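Local coordinates for protein ribose 5-phosphate isomerase (Trypanosoma cruzi, PDB 3M1P) that probably interconverts ribose 5-phosphate and ribulose 5-phosphate, as a type B ribose 5-phosphate isomerase that assembles from identical subunits, at residues G84-L89 and H102-I107. The protein carries 1 engineered substitution. Numbering follows the deposited sequence.
Sequences GVRAAL and HNDANI
Arg86 and Ala87 pair with Asn106 and Ile107 where two neighbouring parallel strands, 87-89 and 107-111, begin side by side in a largely buried contact. Ile107 N donates to Arg86 O, and Ile107 O receives Ala88 N at 2.8 Å, almost straight at 170°. Arg86 O also takes the N-H of Asn106, so two donors hold this carbonyl. The Asn106 amide extends the pairing beyond the strand: OD1 accepts Arg86 N at 2.7 Å, while ND2 donates one hydrogen to Gly84 O, 2.9 Å away. Asparagine suits the place because one flat group supplies both donor and acceptor, and chi1 of 47° sets it between its own backbone N and carbonyl carbon, facing the 84-86 backbone. Gly84 has a positive phi (96°) at which a side chain would collide with the carbonyl oxygen of the residue before, so glycine suits the turn.

Arg86, bent at chi3, grips Asp104 O side-on with NE and NH2, both from the same face of that carbonyl. Arg86 NH2 also lies 3.3 Å from Asp104 OD2 in a salt bridge, while Asp104 OD1 takes its stronger partner, Arg100 NH1. On the apolar side, Val85 CG1 meets Ile107 CD1 at 3.7 Å, and Ala87 CB touches Ile107 CB, its small size consistent with the strands' close approach; helix 46-58 covers Val85 and Ile107. Helix 93-101 connects the paired strands, making this a beta-alpha-beta crossover in the Rossmann-like parallel sheet of the RpiB/LacAB family.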
# COMPACT_ATOMS: atom_id res chain seq x y z
N GLY A 84 -0.48 5.17 -27.97
CA GLY A 84 0.76 5.87 -27.66
C GLY A 84 0.90 6.13 -26.17
O GLY A 84 1.97 6.47 -25.69
N VAL A 85 -0.19 5.96 -25.43
CA VAL A 85 -0.18 6.23 -24.00
C VAL A 85 0.14 4.94 -23.23
O VAL A 85 -0.37 3.85 -23.56
CB VAL A 85 -1.50 6.87 -23.53
CG1 VAL A 85 -1.62 6.87 -22.01
CG2 VAL A 85 -1.60 8.29 -24.06
N ARG A 86 1.01 5.08 -22.24
CA ARG A 86 1.28 4.02 -21.27
C ARG A 86 1.09 4.63 -19.89
O ARG A 86 1.99 5.26 -19.35
CB ARG A 86 2.69 3.45 -21.46
CG ARG A 86 2.88 2.75 -22.81
CD ARG A 86 4.27 2.15 -22.94
NE ARG A 86 5.27 3.20 -22.94
CZ ARG A 86 5.52 4.00 -23.97
NH1 ARG A 86 4.84 3.86 -25.11
NH2 ARG A 86 6.45 4.95 -23.86
N ALA A 87 -0.12 4.45 -19.36
CA ALA A 87 -0.55 5.09 -18.13
C ALA A 87 -0.52 4.09 -16.99
O ALA A 87 -1.19 3.05 -17.04
CB ALA A 87 -1.96 5.65 -18.29
N ALA A 88 0.28 4.42 -15.98
CA ALA A 88 0.55 3.54 -14.86
C ALA A 88 -0.13 4.04 -13.59
O ALA A 88 0.19 5.14 -13.09
CB ALA A 88 2.05 3.42 -14.64
N LEU A 89 -1.06 3.24 -13.07
CA LEU A 89 -1.60 3.50 -11.74
C LEU A 89 -0.59 3.07 -10.67
O LEU A 89 -0.27 1.88 -10.54
CB LEU A 89 -2.96 2.83 -11.54
CG LEU A 89 -3.59 2.94 -10.14
CD1 LEU A 89 -3.80 4.39 -9.69
CD2 LEU A 89 -4.90 2.19 -10.13
N HIS A 102 10.60 -0.37 -16.46
CA HIS A 102 10.16 -1.52 -17.26
C HIS A 102 9.17 -1.15 -18.36
O HIS A 102 9.19 -1.75 -19.44
CB HIS A 102 9.54 -2.60 -16.35
CG HIS A 102 10.55 -3.48 -15.67
ND1 HIS A 102 11.65 -2.98 -15.00
CD2 HIS A 102 10.62 -4.82 -15.53
CE1 HIS A 102 12.36 -3.98 -14.50
NE2 HIS A 102 11.75 -5.11 -14.81
N ASN A 103 8.31 -0.17 -18.10
CA ASN A 103 7.20 0.12 -19.01
C ASN A 103 7.32 1.43 -19.78
O ASN A 103 6.45 1.74 -20.60
CB ASN A 103 5.87 0.09 -18.25
CG ASN A 103 5.72 -1.17 -17.41
OD1 ASN A 103 5.55 -2.27 -17.94
ND2 ASN A 103 5.81 -1.01 -16.11
N ASP A 104 8.40 2.18 -19.50
CA ASP A 104 8.58 3.52 -20.05
C ASP A 104 7.24 4.27 -20.01
O ASP A 104 6.82 4.89 -21.01
CB ASP A 104 9.12 3.42 -21.48
CG ASP A 104 9.57 4.76 -22.04
OD1 ASP A 104 9.82 5.69 -21.25
OD2 ASP A 104 9.66 4.87 -23.29
N ALA A 105 6.56 4.20 -18.87
CA ALA A 105 5.25 4.82 -18.71
C ALA A 105 5.35 6.31 -18.99
O ALA A 105 6.32 6.94 -18.58
CB ALA A 105 4.70 4.57 -17.29
N ASN A 106 4.36 6.86 -19.67
CA ASN A 106 4.36 8.30 -19.94
C ASN A 106 3.26 9.04 -19.18
O ASN A 106 3.24 10.25 -19.17
CB ASN A 106 4.30 8.61 -21.46
CG ASN A 106 3.23 7.79 -22.20
OD1 ASN A 106 2.20 7.45 -21.63
ND2 ASN A 106 3.49 7.49 -23.48
N ILE A 107 2.36 8.30 -18.55
CA ILE A 107 1.39 8.92 -17.64
C ILE A 107 1.36 8.21 -16.28
O ILE A 107 1.24 6.99 -16.22
CB ILE A 107 -0.05 8.99 -18.26
CG1 ILE A 107 -0.07 9.87 -19.52
CG2 ILE A 107 -1.06 9.48 -17.19
CD1 ILE A 107 -1.42 10.04 -20.19